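Local coordinates for type VI secretion system-associated protein TagF (Pseudomonas aeruginosa PAO1, PDB 2QNU) that is of unknown molecular function but, as a TagF protein, is probably an accessory factor of the type VI secretion system, at residues E27-W32 and W58-A63; F87-A92 and S117-T122; M196-L201 and F207-T212. All coordinates share one frame; numbering follows the deposited sequence.

Contact 1. Residues E27-W32 and W58-A63; sequences EPWDAW and WRFAIA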
ATOM      1  N   GLU B  27      20.509  14.411 -13.651  1.00 38.90           N
ATOM      2  CA  GLU B  27      19.774  15.303 -14.554  1.00 39.69           C
ATOM      3  C   GLU B  27      18.327  15.547 -14.077  1.00 39.82           C
ATOM      4  O   GLU B  27      17.952  16.715 -13.822  1.00 40.64           O
ATOM      5  CB  GLU B  27      19.774  14.789 -16.025  1.00 40.83           C
ATOM      6  CG  GLU B  27      20.695  15.580 -16.988  1.00 41.72           C
ATOM      7  CD  GLU B  27      20.495  15.214 -18.499  1.00 43.72           C
ATOM      8  OE1 GLU B  27      19.534  14.464 -18.822  1.00 48.09           O
ATOM      9  OE2 GLU B  27      21.297  15.678 -19.369  1.00 48.42           O
ATOM     10  N   PRO B  28      17.492  14.478 -13.981  1.00 38.73           N
ATOM     11  CA  PRO B  28      16.133  14.707 -13.470  1.00 37.79           C
ATOM     12  C   PRO B  28      16.029  15.155 -12.000  1.00 36.13           C
ATOM     13  O   PRO B  28      15.103  15.871 -11.603  1.00 33.98           O
ATOM     14  CB  PRO B  28      15.441  13.322 -13.664  1.00 37.83           C
ATOM     15  CG  PRO B  28      16.575  12.335 -13.736  1.00 38.86           C
ATOM     16  CD  PRO B  28      17.685  13.074 -14.414  1.00 39.34           C
ATOM     17  N   TRP B  29      16.916  14.659 -11.163  1.00 36.61           N
ATOM     18  CA  TRP B  29      16.835  14.997  -9.747  1.00 37.50           C
ATOM     19  C   TRP B  29      17.090  16.509  -9.601  1.00 36.69           C
ATOM     20  O   TRP B  29      16.296  17.196  -8.981  1.00 37.41           O
ATOM     21  CB  TRP B  29      17.836  14.188  -8.942  1.00 37.92           C
ATOM     22  CG  TRP B  29      17.876  14.553  -7.502  1.00 37.41           C
ATOM     23  CD1 TRP B  29      18.921  15.194  -6.852  1.00 38.87           C
ATOM     24  CD2 TRP B  29      16.881  14.315  -6.520  1.00 33.93           C
ATOM     25  NE1 TRP B  29      18.605  15.364  -5.549  1.00 39.63           N
ATOM     26  CE2 TRP B  29      17.355  14.846  -5.312  1.00 37.96           C
ATOM     27  CE3 TRP B  29      15.601  13.757  -6.551  1.00 39.09           C
ATOM     28  CZ2 TRP B  29      16.607  14.804  -4.117  1.00 38.32           C
ATOM     29  CZ3 TRP B  29      14.860  13.693  -5.376  1.00 39.02           C
ATOM     30  CH2 TRP B  29      15.370  14.205  -4.164  1.00 38.80           C
ATOM     31  N   ASP B  30      18.153  16.993 -10.226  1.00 36.33           N
ATOM     32  CA  ASP B  30      18.463  18.425 -10.314  1.00 37.43           C
ATOM     33  C   ASP B  30      17.316  19.293 -10.863  1.00 38.35           C
ATOM     34  O   ASP B  30      16.984  20.296 -10.276  1.00 37.59           O
ATOM     35  CB  ASP B  30      19.687  18.647 -11.199  1.00 36.99           C
ATOM     36  CG  ASP B  30      20.046  20.138 -11.376  1.00 38.74           C
ATOM     37  OD1 ASP B  30      20.798  20.723 -10.499  1.00 43.25           O
ATOM     38  OD2 ASP B  30      19.625  20.735 -12.386  1.00 37.98           O
ATOM     39  N   ALA B  31      16.700  18.859 -11.978  1.00 38.66           N
ATOM     40  CA  ALA B  31      15.640  19.630 -12.623  1.00 37.59           C
ATOM     41  C   ALA B  31      14.440  19.668 -11.710  1.00 37.69           C
ATOM     42  O   ALA B  31      13.746  20.677 -11.589  1.00 37.21           O
ATOM     43  CB  ALA B  31      15.304  19.005 -13.939  1.00 38.73           C
ATOM     44  N   TRP B  32      14.192  18.564 -11.028  1.00 36.62           N
ATOM     45  CA  TRP B  32      13.067  18.534 -10.128  1.00 36.32           C
ATOM     46  C   TRP B  32      13.347  19.449  -8.918  1.00 35.80           C
ATOM     47  O   TRP B  32      12.460  20.153  -8.502  1.00 35.45           O
ATOM     48  CB  TRP B  32      12.673  17.091  -9.670  1.00 36.43           C
ATOM     49  CG  TRP B  32      11.611  17.083  -8.553  1.00 33.99           C
ATOM     50  CD1 TRP B  32      10.273  17.318  -8.669  1.00 32.58           C
ATOM     51  CD2 TRP B  32      11.875  16.952  -7.153  1.00 32.11           C
ATOM     52  NE1 TRP B  32       9.669  17.309  -7.435  1.00 32.38           N
ATOM     53  CE2 TRP B  32      10.647  17.088  -6.483  1.00 34.33           C
ATOM     54  CE3 TRP B  32      13.043  16.773  -6.414  1.00 33.14           C
ATOM     55  CZ2 TRP B  32      10.541  16.986  -5.101  1.00 36.64           C
ATOM     56  CZ3 TRP B  32      12.955  16.664  -5.026  1.00 35.25           C
ATOM     57  CH2 TRP B  32      11.721  16.780  -4.378  1.00 37.37           C
ATOM     58  N   TRP B  58      14.477  15.381   4.912  1.00 35.28           N
ATOM     59  CA  TRP B  58      13.519  14.426   4.430  1.00 34.42           C
ATOM     60  C   TRP B  58      14.208  13.170   3.908  1.00 32.91           C
ATOM     61  O   TRP B  58      15.009  13.182   3.020  1.00 34.29           O
ATOM     62  CB  TRP B  58      12.649  15.060   3.367  1.00 33.74           C
ATOM     63  CG  TRP B  58      11.817  16.148   3.909  1.00 31.59           C
ATOM     64  CD1 TRP B  58      12.023  17.474   3.753  1.00 32.55           C
ATOM     65  CD2 TRP B  58      10.622  16.006   4.650  1.00 34.14           C
ATOM     66  NE1 TRP B  58      11.032  18.193   4.394  1.00 33.62           N
ATOM     67  CE2 TRP B  58      10.142  17.313   4.928  1.00 35.39           C
ATOM     68  CE3 TRP B  58       9.858  14.909   5.048  1.00 34.98           C
ATOM     69  CZ2 TRP B  58       8.978  17.541   5.638  1.00 36.66           C
ATOM     70  CZ3 TRP B  58       8.734  15.133   5.790  1.00 35.93           C
ATOM     71  CH2 TRP B  58       8.306  16.443   6.087  1.00 36.60           C
ATOM     72  N   ARG B  59      13.863  12.082   4.525  1.00 33.68           N
ATOM     73  CA  ARG B  59      14.195  10.749   4.042  1.00 34.48           C
ATOM     74  C   ARG B  59      13.166  10.434   2.925  1.00 34.71           C
ATOM     75  O   ARG B  59      12.053  10.876   3.005  1.00 34.22           O
ATOM     76  CB  ARG B  59      13.984   9.774   5.166  1.00 33.06           C
ATOM     77  CG  ARG B  59      14.769  10.099   6.402  1.00 31.91           C
ATOM     78  CD  ARG B  59      14.314   9.341   7.606  1.00 35.80           C
ATOM     79  NE  ARG B  59      15.021   9.809   8.815  1.00 38.69           N
ATOM     80  CZ  ARG B  59      14.868   9.279  10.028  1.00 40.27           C
ATOM     81  NH1 ARG B  59      14.114   8.206  10.201  1.00 44.22           N
ATOM     82  NH2 ARG B  59      15.525   9.767  11.058  1.00 42.59           N
ATOM     83  N   PHE B  60      13.587   9.728   1.889  1.00 34.46           N
ATOM     84  CA  PHE B  60      12.709   9.402   0.821  1.00 34.96           C
ATOM     85  C   PHE B  60      12.962   8.029   0.193  1.00 34.50           C
ATOM     86  O   PHE B  60      14.058   7.497   0.221  1.00 33.04           O
ATOM     87  CB  PHE B  60      12.788  10.480  -0.263  1.00 35.61           C
ATOM     88  CG  PHE B  60      14.153  10.618  -0.892  1.00 37.15           C
ATOM     89  CD1 PHE B  60      14.548   9.799  -1.950  1.00 35.31           C
ATOM     90  CD2 PHE B  60      15.029  11.603  -0.458  1.00 37.11           C
ATOM     91  CE1 PHE B  60      15.794   9.948  -2.529  1.00 36.03           C
ATOM     92  CE2 PHE B  60      16.272  11.752  -1.004  1.00 35.23           C
ATOM     93  CZ  PHE B  60      16.680  10.951  -2.026  1.00 37.31           C
ATOM     94  N   ALA B  61      11.893   7.517  -0.414  1.00 34.86           N
ATOM     95  CA  ALA B  61      11.950   6.400  -1.331  1.00 35.09           C
ATOM     96  C   ALA B  61      11.066   6.682  -2.543  1.00 34.72           C
ATOM     97  O   ALA B  61       9.865   6.990  -2.424  1.00 35.91           O
ATOM     98  CB  ALA B  61      11.504   5.193  -0.645  1.00 36.11           C
ATOM     99  N   ILE B  62      11.707   6.639  -3.689  1.00 35.36           N
ATOM    100  CA  ILE B  62      11.133   6.988  -4.975  1.00 36.82           C
ATOM    101  C   ILE B  62      11.094   5.777  -5.914  1.00 36.93           C
ATOM    102  O   ILE B  62      12.088   5.112  -6.145  1.00 36.58           O
ATOM    103  CB  ILE B  62      11.916   8.098  -5.571  1.00 36.22           C
ATOM    104  CG1 ILE B  62      11.788   9.322  -4.583  1.00 38.73           C
ATOM    105  CG2 ILE B  62      11.449   8.405  -7.010  1.00 35.95           C
ATOM    106  CD1 ILE B  62      12.679  10.454  -4.918  1.00 39.87           C
ATOM    107  N   ALA B  63       9.916   5.528  -6.464  1.00 38.06           N
ATOM    108  CA  ALA B  63       9.719   4.405  -7.433  1.00 38.34           C
ATOM    109  C   ALA B  63      10.585   4.511  -8.685  1.00 38.23           C
ATOM    110  O   ALA B  63      10.980   5.617  -9.110  1.00 37.94           O
ATOM    111  CB  ALA B  63       8.247   4.312  -7.839  1.00 38.25           C
TER
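W29 meets F60 and I62 where helix 23-44 lies against one face of the antiparallel sheet of TagF, a worked example of helix-on-sheet packing in which a single long side chain bridges a wide backbone gap. The closest alpha carbons, those of W29 and I62, are still 10.9 Å apart, so the helix touches the strand through the end of an indole. Along the helix, P28 comes first. It marks a kink, because its nitrogen makes no bond to the preceding turn, and its side chain rests on L67.

W29 then carries the contact. With CG anti to the backbone N (chi1 176°), its indole extends from the helix, and the six-membered ring reaches the sheet. CH2 stands over one face of the F60 ring, away from its centre. The two ring planes are only 29° apart, but the centroids are 5.2 Å from each other, too far displaced for the rings to share much area. The indole's outer corner, CH2, therefore rests over the phenyl face, 4.1 Å from F60 CE2. Its polar end turns elsewhere: NE1 gives a hydrogen bond to T90 OG1, which satisfies its N-H and would help to set the rotation of the buried indole.

D30 next binds the hydroxyl of Y7 through OD1. One turn on from P28, W32 makes no contact with the strand, yet it backs the first tryptophan: its CE3 is 3.7 Å above the plane of the W29 ring. W183, on strand 180-185, meets the rings of both W32 and F60 and extends this aromatic cluster. The remaining touch sets an aliphatic methyl against the indole, I62 crossing W29 at about a right angle, with CD1 placed 3.9 Å from W29 CZ3.

Contact 2. Residues F87-A92 and S117-T122; sequences FPLTVA and SLLLST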
ATOM      1  N   PHE B  87      21.234  25.529  -2.340  1.00 38.95           N
ATOM      2  CA  PHE B  87      20.739  24.334  -2.994  1.00 37.82           C
ATOM      3  C   PHE B  87      20.823  23.157  -2.058  1.00 37.24           C
ATOM      4  O   PHE B  87      21.788  23.050  -1.309  1.00 37.79           O
ATOM      5  CB  PHE B  87      21.568  24.013  -4.235  1.00 37.56           C
ATOM      6  CG  PHE B  87      20.849  23.216  -5.221  1.00 39.45           C
ATOM      7  CD1 PHE B  87      19.921  23.827  -6.091  1.00 39.20           C
ATOM      8  CD2 PHE B  87      21.054  21.811  -5.319  1.00 38.80           C
ATOM      9  CE1 PHE B  87      19.260  23.071  -7.022  1.00 38.17           C
ATOM     10  CE2 PHE B  87      20.394  21.079  -6.260  1.00 38.66           C
ATOM     11  CZ  PHE B  87      19.489  21.704  -7.101  1.00 39.11           C
ATOM     12  N   PRO B  88      19.800  22.265  -2.053  1.00 36.34           N
ATOM     13  CA  PRO B  88      19.885  21.118  -1.146  1.00 35.55           C
ATOM     14  C   PRO B  88      21.078  20.210  -1.378  1.00 33.54           C
ATOM     15  O   PRO B  88      21.689  20.225  -2.418  1.00 31.56           O
ATOM     16  CB  PRO B  88      18.590  20.356  -1.433  1.00 35.21           C
ATOM     17  CG  PRO B  88      17.661  21.358  -1.843  1.00 36.61           C
ATOM     18  CD  PRO B  88      18.469  22.355  -2.667  1.00 36.04           C
ATOM     19  N   LEU B  89      21.386  19.425  -0.372  1.00 34.73           N
ATOM     20  CA  LEU B  89      22.419  18.371  -0.487  1.00 34.67           C
ATOM     21  C   LEU B  89      21.701  17.053  -0.283  1.00 34.31           C
ATOM     22  O   LEU B  89      20.952  16.859   0.674  1.00 34.77           O
ATOM     23  CB  LEU B  89      23.465  18.535   0.606  1.00 34.75           C
ATOM     24  CG  LEU B  89      24.594  17.471   0.714  1.00 34.01           C
ATOM     25  CD1 LEU B  89      25.454  17.501  -0.511  1.00 34.02           C
ATOM     26  CD2 LEU B  89      25.428  17.809   1.904  1.00 36.41           C
ATOM     27  N   THR B  90      21.946  16.133  -1.180  1.00 35.12           N
ATOM     28  CA  THR B  90      21.272  14.867  -1.139  1.00 35.34           C
ATOM     29  C   THR B  90      22.304  13.790  -1.084  1.00 34.03           C
ATOM     30  O   THR B  90      23.251  13.859  -1.817  1.00 33.55           O
ATOM     31  CB  THR B  90      20.412  14.675  -2.454  1.00 35.25           C
ATOM     32  OG1 THR B  90      19.557  15.789  -2.609  1.00 39.60           O
ATOM     33  CG2 THR B  90      19.576  13.420  -2.391  1.00 36.20           C
ATOM     34  N   VAL B  91      22.094  12.816  -0.210  1.00 35.21           N
ATOM     35  CA  VAL B  91      22.765  11.510  -0.300  1.00 35.97           C
ATOM     36  C   VAL B  91      21.712  10.479  -0.786  1.00 36.44           C
ATOM     37  O   VAL B  91      20.603  10.377  -0.218  1.00 35.02           O
ATOM     38  CB  VAL B  91      23.322  11.114   1.055  1.00 37.78           C
ATOM     39  CG1 VAL B  91      23.866   9.661   1.058  1.00 37.96           C
ATOM     40  CG2 VAL B  91      24.391  12.141   1.486  1.00 38.28           C
ATOM     41  N   ALA B  92      22.067   9.749  -1.843  1.00 35.88           N
ATOM     42  CA  ALA B  92      21.131   8.837  -2.541  1.00 36.01           C
ATOM     43  C   ALA B  92      21.771   7.495  -2.862  1.00 36.73           C
ATOM     44  O   ALA B  92      22.919   7.428  -3.292  1.00 34.33           O
ATOM     45  CB  ALA B  92      20.664   9.463  -3.810  1.00 36.19           C
ATOM     46  N   SER B 117      23.216  11.847   9.861  1.00 36.19           N
ATOM     47  CA  SER B 117      24.421  12.314  10.606  1.00 37.79           C
ATOM     48  C   SER B 117      25.501  12.778   9.641  1.00 38.02           C
ATOM     49  O   SER B 117      26.224  13.764   9.883  1.00 37.94           O
ATOM     50  CB  SER B 117      24.890  11.233  11.570  1.00 36.64           C
ATOM     51  OG  SER B 117      26.244  11.393  11.842  1.00 45.17           O
ATOM     52  N   LEU B 118      25.603  12.143   8.473  1.00 38.19           N
ATOM     53  CA  LEU B 118      26.653  12.574   7.548  1.00 36.79           C
ATOM     54  C   LEU B 118      26.340  13.931   6.943  1.00 35.61           C
ATOM     55  O   LEU B 118      27.189  14.763   6.836  1.00 34.03           O
ATOM     56  CB  LEU B 118      26.887  11.554   6.427  1.00 37.31           C
ATOM     57  CG  LEU B 118      27.583  10.275   6.847  1.00 40.33           C
ATOM     58  CD1 LEU B 118      27.757   9.442   5.607  1.00 43.28           C
ATOM     59  CD2 LEU B 118      28.920  10.534   7.545  1.00 41.62           C
ATOM     60  N   LEU B 119      25.113  14.115   6.473  1.00 35.82           N
ATOM     61  CA  LEU B 119      24.683  15.415   5.958  1.00 35.47           C
ATOM     62  C   LEU B 119      24.879  16.530   7.032  1.00 36.26           C
ATOM     63  O   LEU B 119      25.265  17.660   6.702  1.00 37.16           O
ATOM     64  CB  LEU B 119      23.213  15.348   5.604  1.00 34.81           C
ATOM     65  CG  LEU B 119      22.784  14.502   4.370  1.00 35.10           C
ATOM     66  CD1 LEU B 119      21.248  14.347   4.266  1.00 36.87           C
ATOM     67  CD2 LEU B 119      23.270  15.116   3.136  1.00 36.24           C
ATOM     68  N   LEU B 120      24.520  16.219   8.272  1.00 35.47           N
ATOM     69  CA  LEU B 120      24.612  17.216   9.375  1.00 37.34           C
ATOM     70  C   LEU B 120      26.089  17.618   9.577  1.00 37.41           C
ATOM     71  O   LEU B 120      26.395  18.794   9.684  1.00 40.51           O
ATOM     72  CB  LEU B 120      23.956  16.683  10.654  1.00 36.33           C
ATOM     73  CG  LEU B 120      22.447  16.627  10.482  1.00 38.28           C
ATOM     74  CD1 LEU B 120      21.824  15.652  11.444  1.00 41.43           C
ATOM     75  CD2 LEU B 120      21.716  17.945  10.544  1.00 41.65           C
ATOM     76  N   SER B 121      26.995  16.654   9.480  1.00 38.04           N
ATOM     77  CA  SER B 121      28.411  16.894   9.613  1.00 38.32           C
ATOM     78  C   SER B 121      28.917  18.009   8.719  1.00 39.36           C
ATOM     79  O   SER B 121      29.919  18.675   9.055  1.00 38.34           O
ATOM     80  CB  SER B 121      29.222  15.592   9.389  1.00 38.35           C
ATOM     81  OG  SER B 121      29.408  15.311   8.000  1.00 35.38           O
ATOM     82  N   THR B 122      28.262  18.237   7.575  1.00 39.84           N
ATOM     83  CA  THR B 122      28.754  19.249   6.617  1.00 41.41           C
ATOM     84  C   THR B 122      28.385  20.664   7.039  1.00 42.47           C
ATOM     85  O   THR B 122      28.790  21.621   6.394  1.00 44.72           O
ATOM     86  CB  THR B 122      28.214  19.039   5.115  1.00 40.43           C
ATOM     87  OG1 THR B 122      26.805  19.283   5.066  1.00 38.43           O
ATOM     88  CG2 THR B 122      28.537  17.637   4.631  1.00 39.78           C
TER
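L119 buries more surface here than any other residue, and it does so by setting one methyl group against two side chains of the strand. Its CD2 lies 3.6 Å from L89 CG and equally 3.6 Å from V91 CG2. L89 and V91 are alternate residues of strand 89-95, and thus point to the same face, while T90 between them points to the other. This is the familiar logic of a strand in a two-faced sheet, with helix 110-121 lying over the L89 and V91 side.

L89 is the second large contributor. With CG anti to the backbone N (chi1 176°), the side chain extends out from the strand and passes that of L119 in the opposite direction, so that the two overlap along their flanks. Its CD2 continues toward T122, whose side chain it meets tip to tip, with L89 CD2 3.8 Å from T122 OG1. V91, third in buried area, also passes L119 in the opposite sense and uses CG2; F132 of helix 129-137 also touches it.

T122 brings a hydroxyl into this apolar place but directs it back to its own segment. OG1 donates to L119 O at 2.8 Å, the hydroxyl oxygen lying at 150° to the C=O bond, and the same carbonyl also accepts the backbone N-H of T122. Two bonds thus grip L119 O, and the hydroxyl hydrogen is used within the T122 turn, so the oxygen can sit beside L89 CD2. With no hydrogen bond passing between strand and helix, the union here rests on dispersion and the hydrophobic burial of branched aliphatic side chains.

Contact 3. Residues M196-L201 and F207-T212; sequences MRYQGL and FGRFLT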
HETATM    1  N   MSE B 196       4.704  11.384   4.182  1.00 38.12           N
HETATM    2  CA  MSE B 196       4.025  12.008   3.042  1.00 40.93           C
HETATM    3  C   MSE B 196       4.141  11.130   1.801  1.00 38.91           C
HETATM    4  O   MSE B 196       5.197  10.544   1.554  1.00 36.48           O
HETATM    5  CB  MSE B 196       4.721  13.341   2.736  1.00 40.30           C
HETATM    6  CG  MSE B 196       4.699  14.363   3.922  1.00 45.08           C
HETATM    7 SE   MSE B 196       6.050  15.801   3.399  1.00 62.52          SE
HETATM    8  CE  MSE B 196       4.867  16.929   2.393  1.00 54.51           C
ATOM      9  N   ARG B 197       3.048  11.029   1.015  1.00 38.29           N
ATOM     10  CA  ARG B 197       3.054  10.287  -0.269  1.00 37.82           C
ATOM     11  C   ARG B 197       2.538  11.145  -1.391  1.00 35.71           C
ATOM     12  O   ARG B 197       1.467  11.740  -1.248  1.00 34.75           O
ATOM     13  CB  ARG B 197       2.108   9.097  -0.175  1.00 38.42           C
ATOM     14  CG  ARG B 197       2.039   8.240  -1.435  1.00 37.91           C
ATOM     15  CD  ARG B 197       1.047   7.074  -1.259  1.00 41.65           C
ATOM     16  NE  ARG B 197       1.166   6.009  -2.305  1.00 43.29           N
ATOM     17  CZ  ARG B 197       0.765   6.216  -3.554  1.00 46.31           C
ATOM     18  NH1 ARG B 197       0.227   7.384  -3.889  1.00 46.64           N
ATOM     19  NH2 ARG B 197       0.876   5.282  -4.485  1.00 43.35           N
ATOM     20  N   TYR B 198       3.297  11.250  -2.467  1.00 35.34           N
ATOM     21  CA  TYR B 198       2.805  11.741  -3.730  1.00 37.39           C
ATOM     22  C   TYR B 198       2.732  10.601  -4.765  1.00 38.40           C
ATOM     23  O   TYR B 198       3.584   9.691  -4.813  1.00 35.40           O
ATOM     24  CB  TYR B 198       3.667  12.889  -4.276  1.00 36.84           C
ATOM     25  CG  TYR B 198       3.600  14.163  -3.429  1.00 37.76           C
ATOM     26  CD1 TYR B 198       4.443  14.338  -2.346  1.00 39.08           C
ATOM     27  CD2 TYR B 198       2.691  15.193  -3.725  1.00 37.64           C
ATOM     28  CE1 TYR B 198       4.442  15.539  -1.538  1.00 37.57           C
ATOM     29  CE2 TYR B 198       2.643  16.390  -2.917  1.00 38.12           C
ATOM     30  CZ  TYR B 198       3.516  16.553  -1.840  1.00 39.89           C
ATOM     31  OH  TYR B 198       3.471  17.701  -1.071  1.00 41.77           O
ATOM     32  N   GLN B 199       1.666  10.679  -5.573  1.00 39.22           N
ATOM     33  CA  GLN B 199       1.566   9.929  -6.815  1.00 41.50           C
ATOM     34  C   GLN B 199       2.569  10.563  -7.754  1.00 41.98           C
ATOM     35  O   GLN B 199       2.390  11.680  -8.182  1.00 45.31           O
ATOM     36  CB  GLN B 199       0.132  10.049  -7.388  1.00 42.05           C
ATOM     37  CG  GLN B 199      -0.217   8.951  -8.364  1.00 45.62           C
ATOM     38  CD  GLN B 199      -0.355   7.568  -7.718  1.00 50.78           C
ATOM     39  OE1 GLN B 199      -0.831   7.426  -6.581  1.00 52.48           O
ATOM     40  NE2 GLN B 199       0.030   6.527  -8.479  1.00 55.34           N
ATOM     41  N   GLY B 200       3.641   9.896  -8.074  1.00 41.25           N
ATOM     42  CA  GLY B 200       4.698  10.547  -8.805  1.00 41.20           C
ATOM     43  C   GLY B 200       5.585  11.406  -7.921  1.00 40.47           C
ATOM     44  O   GLY B 200       5.566  11.251  -6.690  1.00 40.35           O
ATOM     45  N   LEU B 201       6.361  12.289  -8.562  1.00 39.90           N
ATOM     46  CA  LEU B 201       7.185  13.293  -7.852  1.00 40.29           C
ATOM     47  C   LEU B 201       6.284  14.376  -7.403  1.00 40.36           C
ATOM     48  O   LEU B 201       5.304  14.653  -8.079  1.00 39.44           O
ATOM     49  CB  LEU B 201       8.242  13.926  -8.748  1.00 40.58           C
ATOM     50  CG  LEU B 201       9.297  12.965  -9.311  1.00 39.69           C
ATOM     51  CD1 LEU B 201      10.179  13.601 -10.352  1.00 38.11           C
ATOM     52  CD2 LEU B 201      10.072  12.364  -8.222  1.00 41.29           C
ATOM     53  N   PHE B 207       6.500  21.712  -3.709  1.00 41.51           N
ATOM     54  CA  PHE B 207       7.816  21.833  -3.024  1.00 41.84           C
ATOM     55  C   PHE B 207       7.826  22.581  -1.663  1.00 41.80           C
ATOM     56  O   PHE B 207       8.351  22.064  -0.635  1.00 41.56           O
ATOM     57  CB  PHE B 207       8.855  22.458  -3.927  1.00 40.89           C
ATOM     58  CG  PHE B 207      10.278  22.181  -3.463  1.00 41.94           C
ATOM     59  CD1 PHE B 207      10.896  20.956  -3.737  1.00 39.83           C
ATOM     60  CD2 PHE B 207      10.978  23.125  -2.733  1.00 41.29           C
ATOM     61  CE1 PHE B 207      12.181  20.724  -3.332  1.00 41.42           C
ATOM     62  CE2 PHE B 207      12.257  22.876  -2.305  1.00 42.22           C
ATOM     63  CZ  PHE B 207      12.865  21.675  -2.596  1.00 41.82           C
ATOM     64  N   GLY B 208       7.240  23.776  -1.674  1.00 41.06           N
ATOM     65  CA  GLY B 208       6.978  24.531  -0.484  1.00 40.92           C
ATOM     66  C   GLY B 208       6.523  23.815   0.783  1.00 40.82           C
ATOM     67  O   GLY B 208       6.905  24.243   1.889  1.00 41.16           O
ATOM     68  N   ARG B 209       5.707  22.768   0.652  1.00 39.85           N
ATOM     69  CA  ARG B 209       5.158  22.046   1.788  1.00 40.35           C
ATOM     70  C   ARG B 209       6.275  21.326   2.540  1.00 39.09           C
ATOM     71  O   ARG B 209       6.176  21.160   3.746  1.00 37.77           O
ATOM     72  CB  ARG B 209       4.032  21.034   1.367  1.00 41.59           C
ATOM     73  CG  ARG B 209       2.692  21.770   1.040  1.00 47.54           C
ATOM     74  CD  ARG B 209       2.132  21.810  -0.431  1.00 54.75           C
ATOM     75  NE  ARG B 209       1.482  20.568  -0.748  1.00 55.66           N
ATOM     76  CZ  ARG B 209       0.726  20.250  -1.816  1.00 57.70           C
ATOM     77  NH1 ARG B 209       0.338  21.098  -2.777  1.00 57.43           N
ATOM     78  NH2 ARG B 209       0.329  18.994  -1.884  1.00 54.18           N
ATOM     79  N   PHE B 210       7.339  20.961   1.840  1.00 37.92           N
ATOM     80  CA  PHE B 210       8.538  20.405   2.523  1.00 39.88           C
ATOM     81  C   PHE B 210       9.230  21.445   3.434  1.00 40.17           C
ATOM     82  O   PHE B 210      10.083  21.063   4.249  1.00 40.17           O
ATOM     83  CB  PHE B 210       9.605  19.983   1.525  1.00 41.01           C
ATOM     84  CG  PHE B 210       9.251  18.773   0.719  1.00 42.02           C
ATOM     85  CD1 PHE B 210       8.994  17.556   1.335  1.00 44.88           C
ATOM     86  CD2 PHE B 210       9.206  18.853  -0.677  1.00 46.77           C
ATOM     87  CE1 PHE B 210       8.695  16.408   0.556  1.00 44.37           C
ATOM     88  CE2 PHE B 210       8.879  17.716  -1.468  1.00 43.86           C
ATOM     89  CZ  PHE B 210       8.599  16.519  -0.839  1.00 43.16           C
ATOM     90  N   LEU B 211       8.947  22.734   3.208  1.00 39.70           N
ATOM     91  CA  LEU B 211       9.605  23.839   3.968  1.00 39.72           C
ATOM     92  C   LEU B 211       8.674  24.383   5.019  1.00 40.55           C
ATOM     93  O   LEU B 211       9.136  24.772   6.057  1.00 41.88           O
ATOM     94  CB  LEU B 211      10.164  24.961   3.090  1.00 39.57           C
ATOM     95  CG  LEU B 211      10.793  24.609   1.731  1.00 39.56           C
ATOM     96  CD1 LEU B 211      11.085  25.850   0.880  1.00 40.03           C
ATOM     97  CD2 LEU B 211      12.016  23.768   1.833  1.00 35.42           C
ATOM     98  N   THR B 212       7.363  24.368   4.791  1.00 40.82           N
ATOM     99  CA  THR B 212       6.482  24.986   5.716  1.00 41.55           C
ATOM    100  C   THR B 212       5.493  24.059   6.352  1.00 42.21           C
ATOM    101  O   THR B 212       4.892  24.425   7.362  1.00 41.23           O
ATOM    102  CB  THR B 212       5.687  26.113   5.031  1.00 42.39           C
ATOM    103  OG1 THR B 212       4.713  25.544   4.154  1.00 41.49           O
ATOM    104  CG2 THR B 212       6.607  26.983   4.252  1.00 43.52           C
TER
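M196 and F210 have the nearest alpha carbons, 9.5 Å apart, where strand 194-199, the outermost strand of the sheet within this chain, faces the short helix 209-212, so side chains have to span the gap. M196, a selenomethionine, bends at its last torsion (chi3 88°) and brings SE to 3.9 Å from F210 CE1. Selenium lies 4.9 Å from the ring centroid and 58° off the ring normal: an oblique Met-aromatic contact. The terminal methyl CE turns to the aliphatic base of R209. F210 is also held from outside, its ring meeting W58 edge-to-face.

Y198, two residues along the strand, projects from the same side as M196. Its ring passes obliquely near F210, with Y198 CE1 4.3 Å from F210 CZ, while its far end runs beside R209. The arginine folds at chi2 and chi3, which carries the guanidinium back alongside the tyrosine's hydroxyl end. R209 NH2 sits at the edge of the Y198 ring near its plane, 3.6 Å from Y198 CE2, and the ring and guanidinium planes are 39° apart. R209 NE and R209 NH2 both lie about 3.5 Å from Y198 OH.

The clear polar partner of R209 NH2 is N156 of the second subunit, whose L157 also packs on M196 and Y198. R197 pairs by its backbone with a strand of that subunit, continuing the sheet across the dimer. The contact thus joins an apolar Met-aromatic part to a polar rim where R209 runs past Y198 toward the subunit interface.

Overall arrangement
Together the three contacts illustrate how one antiparallel sheet is covered from both faces and extended at its edge. Contacts 1 and 2 lie on opposite faces of it, their centres about 14 Å apart, and are joined through T90, which besides its bond to W29 packs CG2 3.8 Å from F60 CZ. Contacts 1 and 3 are closer, with about 11 Å between centres. There W58 NE1 lies 3.0 Å from F210 O, a probable hydrogen bond, and W58 CH2 packs on M196 SE. Contacts 2 and 3 do not touch; their centres are about 19 Å apart. Of the three, only contact 3 reaches the second subunit.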